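Local coordinates for protein leucyl-tRNA synthetase (Giardia intestinalis, PDB 3PZ6) that probably charges tRNA(Leu) with leucine using ATP, the present chain being its CP1 editing domain, which probably hydrolyses wrongly charged tRNA, at residues I14-I19 against V157-S162; D68-N73 against F143-S148; T96-L101 against I167-L172; L152-V157 against Y212-G217; I228-D233 against I273-P278. The protein carries 2 engineered substitutions. All coordinates share one frame; numbering follows the deposited sequence.

Contact 1: I14-I19 against V157-S162; sequences IKLELI and VRAPLS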
# COMPACT_ATOMS: atom_id res chain seq x y z
N ILE A 14 5.19 -0.92 5.84
CA ILE A 14 5.13 0.39 5.21
C ILE A 14 3.96 1.19 5.78
O ILE A 14 2.83 0.70 5.83
CB ILE A 14 5.03 0.28 3.67
CG1 ILE A 14 6.20 -0.53 3.10
CG2 ILE A 14 4.97 1.65 3.01
CD1 ILE A 14 7.59 0.09 3.27
N LYS A 15 4.23 2.42 6.21
CA LYS A 15 3.21 3.28 6.76
C LYS A 15 2.46 4.03 5.66
O LYS A 15 2.92 5.06 5.16
CB LYS A 15 3.80 4.26 7.78
CG LYS A 15 4.15 3.63 9.12
CD LYS A 15 5.08 4.50 9.94
CE LYS A 15 4.35 5.65 10.61
NZ LYS A 15 5.21 6.31 11.65
N LEU A 16 1.31 3.49 5.27
CA LEU A 16 0.47 4.13 4.28
C LEU A 16 -0.49 5.07 5.00
O LEU A 16 -1.43 4.63 5.66
CB LEU A 16 -0.29 3.08 3.47
CG LEU A 16 0.52 2.00 2.75
CD1 LEU A 16 -0.42 0.93 2.21
CD2 LEU A 16 1.38 2.59 1.63
N GLU A 17 -0.25 6.37 4.87
CA GLU A 17 -1.02 7.36 5.61
C GLU A 17 -2.40 7.57 5.01
O GLU A 17 -2.53 7.97 3.85
CB GLU A 17 -0.27 8.70 5.70
CG GLU A 17 -0.83 9.64 6.77
CD GLU A 17 -0.22 11.04 6.73
OE1 GLU A 17 -0.95 12.01 7.03
OE2 GLU A 17 0.99 11.18 6.41
N LEU A 18 -3.42 7.29 5.81
CA LEU A 18 -4.78 7.60 5.42
C LEU A 18 -4.92 9.11 5.39
O LEU A 18 -4.83 9.77 6.42
CB LEU A 18 -5.78 6.97 6.39
CG LEU A 18 -7.26 7.04 6.01
CD1 LEU A 18 -7.56 6.23 4.76
CD2 LEU A 18 -8.11 6.55 7.17
N ILE A 19 -5.12 9.64 4.19
CA ILE A 19 -5.19 11.08 3.96
C ILE A 19 -6.33 11.73 4.74
O ILE A 19 -7.46 11.27 4.69
CB ILE A 19 -5.30 11.40 2.46
CG1 ILE A 19 -4.08 10.85 1.72
CG2 ILE A 19 -5.46 12.90 2.22
CD1 ILE A 19 -4.17 10.93 0.22
N VAL A 157 -4.61 6.76 0.28
CA VAL A 157 -3.47 6.88 1.17
C VAL A 157 -2.32 7.62 0.49
O VAL A 157 -2.26 7.72 -0.74
CB VAL A 157 -3.02 5.50 1.77
CG1 VAL A 157 -4.09 4.94 2.73
CG2 VAL A 157 -2.66 4.48 0.68
N ARG A 158 -1.43 8.17 1.31
CA ARG A 158 -0.20 8.77 0.84
C ARG A 158 0.83 7.66 0.93
O ARG A 158 1.11 7.17 2.03
CB ARG A 158 0.20 9.95 1.73
CG ARG A 158 1.03 11.05 1.04
CD ARG A 158 0.20 12.32 0.76
NE ARG A 158 -0.29 12.95 1.99
CZ ARG A 158 -1.26 13.86 2.07
NH1 ARG A 158 -1.88 14.30 0.97
NH2 ARG A 158 -1.62 14.34 3.26
N ALA A 159 1.35 7.21 -0.21
CA ALA A 159 2.32 6.13 -0.22
C ALA A 159 3.74 6.64 -0.22
O ALA A 159 4.13 7.42 -1.09
CB ALA A 159 2.09 5.21 -1.40
N PRO A 160 4.55 6.21 0.75
CA PRO A 160 5.93 6.65 0.80
C PRO A 160 6.71 6.27 -0.47
O PRO A 160 6.47 5.21 -1.05
CB PRO A 160 6.50 5.91 2.01
CG PRO A 160 5.58 4.79 2.25
CD PRO A 160 4.24 5.24 1.82
N LEU A 161 7.60 7.18 -0.88
CA LEU A 161 8.54 6.99 -2.01
C LEU A 161 7.91 7.00 -3.40
O LEU A 161 8.60 7.28 -4.39
CB LEU A 161 9.42 5.75 -1.80
CG LEU A 161 10.76 5.92 -1.07
CD1 LEU A 161 10.76 7.02 -0.00
CD2 LEU A 161 11.17 4.58 -0.47
N SER A 162 6.62 6.70 -3.47
CA SER A 162 5.86 6.79 -4.72
C SER A 162 5.75 8.25 -5.21
O SER A 162 5.57 9.17 -4.40
CB SER A 162 4.46 6.20 -4.51
OG SER A 162 3.72 6.19 -5.71
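Val-157 packs between Leu-16 and Leu-18 of the antiparallel strand 10-18 while Arg-158 reaches over Ile-19, so the two residues with the most surface buried here turn to different faces of the sheet. Two backbone bonds join the hydrogen-bonded pair Glu-17 and Arg-158: Arg-158 N to Glu-17 O at 2.8 Å, and the longer return bond from Glu-17 N to Arg-158 O at 3.2 Å. Val-157 spreads its two methyls along the strand, CG2 reaching Leu-16 CB at 3.9 Å and CG1 resting on Leu-18 CA at 3.8 Å. Arg-158 leaves on the face of Glu-17. Its chain bends at chi2 (105°) and again at chi3, which carries the guanidinium back over Ile-19, so that CG1 of that residue sits 4.1 Å above the middle of the plane, the two side chains crossing at about a right angle. Farther along, Ile-14 CG2 meets the ring of Pro-160. Glu-17 OE1 stays 4.5 Å from Arg-158 NH2, beyond salt-bridge range, and has a weak, long ion pair with Lys-79. Backbone bonds and apolar packing therefore carry this contact, while the opposite charges probably add only a diffuse attraction along its more accessible face.

Contact 2: D68-N73 against F143-S148; sequences DQLWEN and FISEIS. Engineered in segment 143-148: Ser-145 (natural residue Cys).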
# COMPACT_ATOMS: atom_id res chain seq x y z
N ASP A 68 -14.41 9.94 11.36
CA ASP A 68 -15.61 10.18 12.18
C ASP A 68 -15.78 9.11 13.27
O ASP A 68 -16.15 9.43 14.40
CB ASP A 68 -16.86 10.26 11.31
CG ASP A 68 -17.01 11.60 10.62
OD1 ASP A 68 -16.11 12.46 10.77
OD2 ASP A 68 -18.03 11.80 9.92
N GLN A 69 -15.50 7.86 12.90
CA GLN A 69 -15.58 6.73 13.82
C GLN A 69 -14.46 6.78 14.85
O GLN A 69 -14.67 6.46 16.02
CB GLN A 69 -15.52 5.43 13.02
CG GLN A 69 -15.73 4.16 13.84
CD GLN A 69 -15.17 2.93 13.15
OE1 GLN A 69 -15.45 2.67 11.98
NE2 GLN A 69 -14.38 2.16 13.89
N LEU A 70 -13.27 7.19 14.42
CA LEU A 70 -12.12 7.32 15.33
C LEU A 70 -12.33 8.46 16.33
O LEU A 70 -11.95 8.35 17.50
CB LEU A 70 -10.82 7.50 14.54
CG LEU A 70 -10.36 6.33 13.66
CD1 LEU A 70 -9.14 6.71 12.84
CD2 LEU A 70 -10.09 5.07 14.47
N TRP A 71 -12.94 9.54 15.86
CA TRP A 71 -13.38 10.66 16.69
C TRP A 71 -14.29 10.16 17.81
O TRP A 71 -14.05 10.45 18.99
CB TRP A 71 -14.12 11.66 15.80
CG TRP A 71 -14.53 12.95 16.46
CD1 TRP A 71 -15.63 13.16 17.24
CD2 TRP A 71 -13.87 14.22 16.35
NE1 TRP A 71 -15.69 14.48 17.64
CE2 TRP A 71 -14.62 15.15 17.11
CE3 TRP A 71 -12.71 14.66 15.69
CZ2 TRP A 71 -14.25 16.50 17.23
CZ3 TRP A 71 -12.34 16.00 15.81
CH2 TRP A 71 -13.11 16.90 16.57
N GLU A 72 -15.32 9.39 17.45
CA GLU A 72 -16.27 8.82 18.42
C GLU A 72 -15.67 7.65 19.22
O GLU A 72 -16.40 6.80 19.76
CB GLU A 72 -17.56 8.40 17.71
N ASN A 73 -14.34 7.61 19.29
CA ASN A 73 -13.61 6.69 20.15
C ASN A 73 -12.48 7.43 20.86
O ASN A 73 -11.53 6.83 21.37
CB ASN A 73 -13.07 5.50 19.33
CG ASN A 73 -14.14 4.48 19.00
OD1 ASN A 73 -14.63 3.77 19.88
ND2 ASN A 73 -14.50 4.38 17.73
N PHE A 143 -6.02 -1.03 21.90
CA PHE A 143 -7.18 -1.08 21.00
C PHE A 143 -8.01 0.20 21.07
O PHE A 143 -8.26 0.73 22.15
CB PHE A 143 -8.04 -2.28 21.38
CG PHE A 143 -9.15 -2.58 20.41
CD1 PHE A 143 -8.94 -3.45 19.34
CD2 PHE A 143 -10.41 -2.02 20.59
CE1 PHE A 143 -9.97 -3.74 18.45
CE2 PHE A 143 -11.45 -2.31 19.70
CZ PHE A 143 -11.23 -3.17 18.63
N ILE A 144 -8.43 0.69 19.90
CA ILE A 144 -9.28 1.88 19.81
C ILE A 144 -10.67 1.52 19.32
O ILE A 144 -11.66 1.69 20.03
CB ILE A 144 -8.66 2.95 18.89
CG1 ILE A 144 -7.25 3.31 19.35
CG2 ILE A 144 -9.55 4.20 18.84
CD1 ILE A 144 -6.39 3.92 18.27
N SER A 145 -10.74 1.03 18.08
CA SER A 145 -11.99 0.55 17.49
C SER A 145 -11.70 -0.39 16.33
O SER A 145 -10.56 -0.47 15.84
CB SER A 145 -12.89 1.71 17.04
OG SER A 145 -12.22 2.61 16.17
N GLU A 146 -12.73 -1.12 15.92
CA GLU A 146 -12.62 -2.13 14.88
C GLU A 146 -12.85 -1.48 13.53
O GLU A 146 -13.71 -0.60 13.41
CB GLU A 146 -13.65 -3.22 15.14
CG GLU A 146 -13.40 -4.53 14.44
CD GLU A 146 -14.46 -5.56 14.79
OE1 GLU A 146 -14.41 -6.12 15.90
OE2 GLU A 146 -15.34 -5.81 13.93
N ILE A 147 -12.08 -1.89 12.53
CA ILE A 147 -12.24 -1.39 11.16
C ILE A 147 -12.43 -2.59 10.22
O ILE A 147 -11.57 -3.46 10.17
CB ILE A 147 -11.02 -0.55 10.69
CG1 ILE A 147 -10.71 0.61 11.66
CG2 ILE A 147 -11.23 -0.03 9.27
CD1 ILE A 147 -11.72 1.76 11.62
N SER A 148 -13.54 -2.62 9.49
CA SER A 148 -13.74 -3.67 8.49
C SER A 148 -13.07 -3.33 7.16
O SER A 148 -12.79 -2.16 6.89
CB SER A 148 -15.23 -3.98 8.29
OG SER A 148 -15.94 -2.86 7.80
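Helix-on-strand packing joins the last turn of helix 61-71 to strand 143-148, with Gln-69 as the polar arm that reaches across and Asn-73 packing beside it. Gln-69 holds CG anti to its own N (chi1 -174°) and runs extended from there, which delivers the amide to the strand backbone. Its NE2 gives a hydrogen bond to Glu-146 O at 2.9 Å, approaching at a tilt from the carbonyl plane, and a weak one to Ser-145 OG at 3.2 Å. Ser-145 is an engineered residue, a cysteine in the natural sequence. The CD1 methyl of Ile-147 lies beside the same amide, 3.5 Å from Gln-69 NE2. Asn-73, just past the helix, turns its amide back so that ND2 bonds Gln-69 O at 2.7 Å from above the carbonyl plane; this ties the chain leaving the helix to its final turn. The root of Asn-73, its CB, faces Ile-144 CG2 at 3.8 Å, and its amide lies against Ser-145 CB. Beside the polar group, Leu-70 CD2 approaches Ser-145 OG at 3.7 Å, and Leu-70 also touches Ala-108 on the adjoining strand 105-110. This is helix-on-sheet packing of an α/β domain, to which this protein adds the bond from the Gln-69 amide to Glu-146 O.

Contact 3: T96-L101 against I167-L172; sequences TNCWVL and IFVLPL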
# COMPACT_ATOMS: atom_id res chain seq x y z
N THR A 96 1.20 1.55 -7.09
CA THR A 96 0.06 2.11 -7.81
C THR A 96 -1.21 2.11 -6.96
O THR A 96 -2.17 2.83 -7.25
CB THR A 96 -0.24 1.27 -9.05
OG1 THR A 96 -0.48 -0.07 -8.64
CG2 THR A 96 0.92 1.31 -10.02
N ASN A 97 -1.19 1.29 -5.91
CA ASN A 97 -2.34 1.07 -5.04
C ASN A 97 -1.91 0.18 -3.88
O ASN A 97 -0.72 -0.14 -3.75
CB ASN A 97 -3.50 0.42 -5.81
CG ASN A 97 -3.17 -1.00 -6.32
OD1 ASN A 97 -3.63 -1.99 -5.77
ND2 ASN A 97 -2.36 -1.08 -7.37
N CYS A 98 -2.86 -0.22 -3.04
CA CYS A 98 -2.61 -1.26 -2.05
C CYS A 98 -3.84 -2.17 -1.94
O CYS A 98 -4.86 -1.92 -2.59
CB CYS A 98 -2.20 -0.68 -0.70
SG CYS A 98 -3.46 0.33 0.10
N TRP A 99 -3.72 -3.24 -1.15
CA TRP A 99 -4.73 -4.29 -1.09
C TRP A 99 -5.19 -4.54 0.33
O TRP A 99 -4.38 -4.57 1.25
CB TRP A 99 -4.17 -5.61 -1.63
CG TRP A 99 -3.59 -5.58 -3.01
CD1 TRP A 99 -2.28 -5.80 -3.34
CD2 TRP A 99 -4.28 -5.37 -4.25
NE1 TRP A 99 -2.12 -5.73 -4.70
CE2 TRP A 99 -3.32 -5.46 -5.28
CE3 TRP A 99 -5.62 -5.09 -4.58
CZ2 TRP A 99 -3.65 -5.29 -6.64
CZ3 TRP A 99 -5.95 -4.93 -5.92
CH2 TRP A 99 -4.96 -5.03 -6.94
N VAL A 100 -6.49 -4.73 0.51
CA VAL A 100 -7.06 -5.22 1.77
C VAL A 100 -8.03 -6.34 1.44
O VAL A 100 -8.53 -6.41 0.32
CB VAL A 100 -7.80 -4.13 2.57
CG1 VAL A 100 -6.87 -2.97 2.93
CG2 VAL A 100 -9.04 -3.64 1.83
N LEU A 101 -8.26 -7.23 2.40
CA LEU A 101 -9.30 -8.25 2.25
C LEU A 101 -10.66 -7.61 2.50
O LEU A 101 -10.93 -7.13 3.62
CB LEU A 101 -9.07 -9.44 3.20
CG LEU A 101 -10.10 -10.58 3.10
CD1 LEU A 101 -10.02 -11.31 1.75
CD2 LEU A 101 -9.95 -11.56 4.25
N ILE A 167 -2.87 7.19 -3.55
CA ILE A 167 -3.31 5.96 -4.21
C ILE A 167 -4.55 5.41 -3.51
O ILE A 167 -4.88 5.85 -2.42
CB ILE A 167 -2.19 4.88 -4.28
CG1 ILE A 167 -1.62 4.58 -2.89
CG2 ILE A 167 -1.08 5.31 -5.25
CD1 ILE A 167 -0.52 3.52 -2.87
N PHE A 168 -5.21 4.44 -4.13
CA PHE A 168 -6.43 3.88 -3.58
C PHE A 168 -6.23 2.50 -2.95
O PHE A 168 -5.44 1.69 -3.42
CB PHE A 168 -7.52 3.82 -4.65
CG PHE A 168 -8.10 5.16 -4.98
CD1 PHE A 168 -9.28 5.58 -4.38
CD2 PHE A 168 -7.47 6.00 -5.89
CE1 PHE A 168 -9.82 6.83 -4.69
CE2 PHE A 168 -8.00 7.25 -6.20
CZ PHE A 168 -9.18 7.66 -5.60
N VAL A 169 -6.97 2.24 -1.88
CA VAL A 169 -7.01 0.93 -1.26
C VAL A 169 -7.95 0.06 -2.08
O VAL A 169 -9.13 0.38 -2.23
CB VAL A 169 -7.56 1.03 0.19
CG1 VAL A 169 -7.72 -0.35 0.80
CG2 VAL A 169 -6.68 1.91 1.05
N LEU A 170 -7.44 -1.06 -2.59
CA LEU A 170 -8.20 -1.87 -3.52
C LEU A 170 -8.41 -3.31 -3.01
O LEU A 170 -7.71 -3.76 -2.09
CB LEU A 170 -7.53 -1.85 -4.89
CG LEU A 170 -7.37 -0.51 -5.60
CD1 LEU A 170 -6.87 -0.76 -7.01
CD2 LEU A 170 -8.68 0.29 -5.63
N PRO A 171 -9.39 -4.03 -3.60
CA PRO A 171 -9.75 -5.36 -3.14
C PRO A 171 -8.85 -6.49 -3.66
O PRO A 171 -8.68 -6.64 -4.88
CB PRO A 171 -11.19 -5.52 -3.67
CG PRO A 171 -11.24 -4.70 -4.87
CD PRO A 171 -10.29 -3.56 -4.66
N LEU A 172 -8.28 -7.25 -2.74
CA LEU A 172 -7.61 -8.50 -3.08
C LEU A 172 -8.25 -9.65 -2.30
O LEU A 172 -8.09 -9.75 -1.10
CB LEU A 172 -6.11 -8.41 -2.84
CG LEU A 172 -5.26 -9.58 -3.38
CD1 LEU A 172 -5.34 -9.70 -4.91
CD2 LEU A 172 -3.81 -9.44 -2.94
O HOH W 1 -4.83 3.46 -6.85
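Strands 97-100 and 167-171 run parallel, at 38° to each other, joined by four backbone hydrogen bonds that alternate in direction from Cys-98 N to Phe-168 O at one end to Leu-172 N and Val-100 O at the other. The bond from Leu-170 N to Cys-98 O measures 2.7 Å, and Val-100 N meets Leu-170 O at 3.0 Å. Before the first of them, one water bridges the strands, donating to Thr-96 O and accepting from Phe-168 N at 2.9 Å.

Trp-99 dominates one face. Its first torsion, with CG anti to the carbonyl carbon (chi1 -55°), lays the indole along the strand face between the Asn-97 amide and Leu-172: Leu-172 CD2 lies over the five-membered ring, 4.1 Å from that ring's centroid, in a CH-pi contact, while Asn-97 OD1 sits above the opposite face, towards the rim. The benzo side reaches along the neighbouring strand, CZ3 of Trp-99 meeting Leu-170 CB at 3.6 Å; Leu-170 in turn sets its CD1 against the Asn-97 amide. The indole N-H is used elsewhere, in a hydrogen bond to Asp-194. The other face is apolar: Cys-98 SG packs on Val-169 CG2 at 3.7 Å, and Val-100 meets Val-169 methyl to methyl, their side chains at about a right angle.

Strand 183-186 flanks 97-100 on its far side and strand 156-158 flanks 167-171, so both strands are interior to the sheet. Helix 192-202 covers the tryptophan face, touching Asn-97, Trp-99 and Leu-172 through Tyr-198 and Cys-197.

Contact 4: L152-V157 against Y212-G217; sequences LLLATV and YGVDVG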
# COMPACT_ATOMS: atom_id res chain seq x y z
N LEU A 152 -12.34 0.30 4.73
CA LEU A 152 -11.05 0.62 4.11
C LEU A 152 -11.11 0.71 2.59
O LEU A 152 -10.40 1.51 1.98
CB LEU A 152 -10.00 -0.41 4.51
CG LEU A 152 -9.58 -0.43 5.98
CD1 LEU A 152 -8.76 -1.66 6.23
CD2 LEU A 152 -8.79 0.83 6.33
N LEU A 153 -11.96 -0.11 1.99
CA LEU A 153 -12.00 -0.23 0.53
C LEU A 153 -12.24 1.13 -0.13
O LEU A 153 -13.03 1.93 0.36
CB LEU A 153 -13.06 -1.25 0.12
CG LEU A 153 -12.70 -2.20 -1.03
CD1 LEU A 153 -11.52 -3.11 -0.67
CD2 LEU A 153 -13.91 -3.05 -1.42
N LEU A 154 -11.51 1.37 -1.22
CA LEU A 154 -11.59 2.63 -1.97
C LEU A 154 -11.26 3.90 -1.15
O LEU A 154 -11.72 4.99 -1.47
CB LEU A 154 -12.93 2.76 -2.71
CG LEU A 154 -13.44 1.50 -3.42
CD1 LEU A 154 -14.81 1.75 -4.00
CD2 LEU A 154 -12.47 1.02 -4.51
N ALA A 155 -10.47 3.74 -0.09
CA ALA A 155 -9.88 4.87 0.61
C ALA A 155 -8.63 5.33 -0.12
O ALA A 155 -8.11 4.61 -0.98
CB ALA A 155 -9.55 4.49 2.04
N THR A 156 -8.13 6.52 0.22
CA THR A 156 -6.91 7.02 -0.39
C THR A 156 -5.82 7.17 0.65
O THR A 156 -6.06 7.65 1.76
CB THR A 156 -7.08 8.37 -1.10
OG1 THR A 156 -7.52 9.34 -0.16
CG2 THR A 156 -8.09 8.28 -2.20
N VAL A 157 -4.61 6.76 0.28
CA VAL A 157 -3.47 6.88 1.17
C VAL A 157 -2.32 7.62 0.49
O VAL A 157 -2.26 7.72 -0.74
CB VAL A 157 -3.02 5.50 1.77
CG1 VAL A 157 -4.09 4.94 2.73
CG2 VAL A 157 -2.66 4.48 0.68
N TYR A 212 -17.38 -4.25 -6.41
CA TYR A 212 -16.80 -3.53 -5.28
C TYR A 212 -16.94 -2.01 -5.39
O TYR A 212 -16.42 -1.26 -4.56
CB TYR A 212 -15.32 -3.90 -5.09
CG TYR A 212 -15.11 -5.33 -4.62
CD1 TYR A 212 -15.59 -5.74 -3.38
CD2 TYR A 212 -14.45 -6.26 -5.42
CE1 TYR A 212 -15.40 -7.03 -2.93
CE2 TYR A 212 -14.26 -7.57 -4.99
CZ TYR A 212 -14.74 -7.95 -3.73
OH TYR A 212 -14.58 -9.24 -3.26
N GLY A 213 -17.65 -1.55 -6.43
CA GLY A 213 -17.98 -0.13 -6.59
C GLY A 213 -16.82 0.74 -7.02
O GLY A 213 -16.78 1.93 -6.70
N VAL A 214 -15.89 0.14 -7.76
CA VAL A 214 -14.66 0.82 -8.16
C VAL A 214 -14.96 1.78 -9.29
O VAL A 214 -15.50 1.37 -10.32
CB VAL A 214 -13.55 -0.18 -8.62
CG1 VAL A 214 -12.28 0.56 -9.03
CG2 VAL A 214 -13.22 -1.17 -7.52
N ASP A 215 -14.62 3.05 -9.09
CA ASP A 215 -14.54 4.00 -10.19
C ASP A 215 -13.17 3.79 -10.86
O ASP A 215 -12.14 4.28 -10.36
CB ASP A 215 -14.71 5.44 -9.68
CG ASP A 215 -14.76 6.48 -10.81
OD1 ASP A 215 -14.03 6.34 -11.83
OD2 ASP A 215 -15.53 7.45 -10.67
N VAL A 216 -13.16 3.07 -11.98
CA VAL A 216 -11.90 2.68 -12.62
C VAL A 216 -11.10 3.88 -13.12
O VAL A 216 -9.90 3.96 -12.86
CB VAL A 216 -12.11 1.60 -13.72
CG1 VAL A 216 -10.80 1.25 -14.42
CG2 VAL A 216 -12.71 0.34 -13.10
N GLY A 217 -11.77 4.81 -13.80
CA GLY A 217 -11.13 6.01 -14.36
C GLY A 217 -10.48 6.96 -13.36
O GLY A 217 -9.59 7.73 -13.71
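Leu-154 lays its two methyls over the chain at Tyr-212 to Val-214. With CG anti to its carbonyl carbon (chi1 -43°), it points CD1 at the backbone, 3.3 Å from Gly-213 O and a little farther from Tyr-212 O, and CD2 at Val-214 CG2, 3.8 Å away, the side chains at about a right angle. Next to it, Leu-153 puts CD2 against the Tyr-212 ring at an oblique angle, 3.7 Å from CD1 of the tyrosine. Both leucines are the central residues of a type II turn from Leu-152 to Ala-155, closed by Ala-155 N bonding Leu-152 O at 3.0 Å. Leu-154 has positive phi (58°) there. The partner is a turn as well: Gly-213, with its own positive phi, ends helix 208-211 in a Schellman motif. No hydrogen bond links the segments, which meet by dispersion contacts near the surface. The tyrosine hydroxyl is engaged beyond them, with Glu-173. In the fold, the contact joins the turn between helix 149-152 and strand 156-158 to the connection between helices 208-211 and 216-219. Pro-171 of strand 167-171 touches both Leu-153 and Tyr-212, and Met-219 of helix 216-219 lies against both Leu-154 and Val-214.

Contact 5: I228-D233 against I273-P278; sequences IIEIPD and IMKMGP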
# COMPACT_ATOMS: atom_id res chain seq x y z
N ILE A 228 10.37 0.98 -12.64
CA ILE A 228 11.26 1.23 -11.50
C ILE A 228 12.55 0.43 -11.58
O ILE A 228 13.61 0.88 -11.15
CB ILE A 228 10.55 1.00 -10.13
CG1 ILE A 228 9.95 -0.40 -10.03
CG2 ILE A 228 9.46 2.03 -9.92
CD1 ILE A 228 9.75 -0.90 -8.61
N ILE A 229 12.46 -0.77 -12.15
CA ILE A 229 13.59 -1.67 -12.21
C ILE A 229 13.75 -2.20 -13.63
O ILE A 229 12.77 -2.67 -14.23
CB ILE A 229 13.43 -2.84 -11.20
CG1 ILE A 229 13.52 -2.30 -9.76
CG2 ILE A 229 14.49 -3.92 -11.43
CD1 ILE A 229 13.04 -3.25 -8.68
N GLU A 230 14.96 -2.11 -14.16
CA GLU A 230 15.30 -2.72 -15.43
C GLU A 230 16.03 -4.04 -15.20
O GLU A 230 17.09 -4.09 -14.58
CB GLU A 230 16.16 -1.80 -16.29
CG GLU A 230 16.58 -2.44 -17.62
CD GLU A 230 17.49 -1.57 -18.46
OE1 GLU A 230 17.74 -0.39 -18.10
OE2 GLU A 230 17.98 -2.06 -19.51
N ILE A 231 15.44 -5.11 -15.72
CA ILE A 231 16.11 -6.39 -15.76
C ILE A 231 16.67 -6.60 -17.17
O ILE A 231 15.91 -6.74 -18.13
CB ILE A 231 15.17 -7.53 -15.35
CG1 ILE A 231 14.62 -7.28 -13.95
CG2 ILE A 231 15.90 -8.86 -15.41
CD1 ILE A 231 13.41 -8.12 -13.57
N PRO A 232 18.02 -6.59 -17.30
CA PRO A 232 18.70 -6.88 -18.57
C PRO A 232 18.16 -8.17 -19.19
O PRO A 232 18.00 -9.17 -18.49
CB PRO A 232 20.16 -7.09 -18.14
CG PRO A 232 20.30 -6.27 -16.90
CD PRO A 232 18.98 -6.35 -16.20
N ASP A 233 17.89 -8.13 -20.49
CA ASP A 233 17.32 -9.25 -21.24
C ASP A 233 15.79 -9.30 -21.15
O ASP A 233 15.16 -10.16 -21.79
CB ASP A 233 17.93 -10.58 -20.80
N ILE A 273 18.30 -3.30 -11.94
CA ILE A 273 18.91 -1.98 -11.76
C ILE A 273 17.82 -0.93 -11.58
O ILE A 273 16.92 -0.81 -12.41
CB ILE A 273 19.82 -1.60 -12.95
CG1 ILE A 273 21.14 -2.37 -12.85
CG2 ILE A 273 20.09 -0.09 -12.99
CD1 ILE A 273 21.81 -2.62 -14.18
N MET A 274 17.90 -0.20 -10.48
CA MET A 274 16.95 0.85 -10.19
C MET A 274 16.97 1.91 -11.29
O MET A 274 18.04 2.34 -11.73
CB MET A 274 17.24 1.49 -8.83
CG MET A 274 17.08 0.52 -7.66
SD MET A 274 15.39 -0.07 -7.41
CE MET A 274 14.56 1.40 -6.82
N LYS A 275 15.79 2.32 -11.73
CA LYS A 275 15.68 3.29 -12.81
C LYS A 275 14.95 4.53 -12.34
O LYS A 275 14.97 5.56 -12.99
CB LYS A 275 14.94 2.67 -14.00
CG LYS A 275 15.70 1.54 -14.68
CD LYS A 275 16.47 2.03 -15.90
CE LYS A 275 17.83 2.56 -15.54
NZ LYS A 275 18.18 3.60 -16.52
N MET A 276 14.31 4.40 -11.18
CA MET A 276 13.56 5.48 -10.56
C MET A 276 13.89 5.53 -9.08
O MET A 276 14.45 4.58 -8.52
CB MET A 276 12.05 5.28 -10.75
CG MET A 276 11.56 5.51 -12.17
SD MET A 276 9.83 5.06 -12.43
CE MET A 276 9.01 6.19 -11.28
N GLY A 277 13.53 6.64 -8.44
CA GLY A 277 13.75 6.82 -7.02
C GLY A 277 15.11 7.42 -6.73
O GLY A 277 15.85 7.74 -7.66
N PRO A 278 15.45 7.58 -5.44
CA PRO A 278 16.69 8.26 -5.04
C PRO A 278 17.95 7.45 -5.33
O PRO A 278 19.04 8.01 -5.33
CB PRO A 278 16.51 8.45 -3.53
CG PRO A 278 15.03 8.29 -3.29
CD PRO A 278 14.63 7.23 -4.27
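Ile-229 and Met-274 face each other on one side of a short antiparallel pair of strands, while Glu-230 and Ile-273 occupy the other. The methionine bends at both chi2 (-65°) and chi3 (-70°), and this curl brings its sulphur alongside the isoleucine: SD of Met-274 lies 3.7 Å from Ile-229 CG1, the two chains slanting past one another. One residue earlier, Ile-228 directs CG2 at Met-276 SD, 4.0 Å away and with the side chains at about a right angle, so two thioethers serve two neighbouring isoleucines.

On the Glu-230 side the fit is of aliphatic stems. Lys-275 lays CG against Glu-230 CB at 3.7 Å and passes its CD by the carboxylate, 3.5 Å from Glu-230 OE1. The chain of Glu-230 is extended, that of Lys-275 bent at chi2 and chi3, and the charged ends do not close: Glu-230 OE1 and Lys-275 NZ remain 4.3 Å apart, beyond a salt bridge, although their opposite charges would probably still attract.

Between the two sides run the backbone bonds. Glu-230 N to Ile-273 O, at 2.9 Å, and Ile-273 N to Glu-230 O make up the hydrogen-bonded pair; Lys-275 N to Ile-228 O, at 2.7 Å, extends the joining to the residue before the strand. These strands form a sheet of their own, apart from the large mixed one. Helix 284-297 packs against Ile-229 and Met-274 through Val-284 and Cys-287, and helix 254-271, which leads into strand 273-274, touches Ile-231 and Pro-232.

Contacts 1, 3 and 4 form one continuous block through strand 156-158. Contacts 1 and 4 share Val-157, whose N probably bonds Ile-167 O of contact 3 (2.9 Å); contacts 3 and 4, with centres about 8 Å apart, are probably joined by Val-169 N to Ala-155 O at 2.8 Å. Cys-98 SG also packs against Leu-16 CD1 of contact 1. Contact 2 lies at an edge strand of the large sheet, its centre about 20 Å from those of contacts 1, 3 and 4, and touches contact 4 through Ile-147 and Leu-152. Contact 5, on a separate small sheet, lies across the centre of the chain from contact 2, about 40 Å between centres. All are parts of the CP1 editing domain, and none is assigned to its active site.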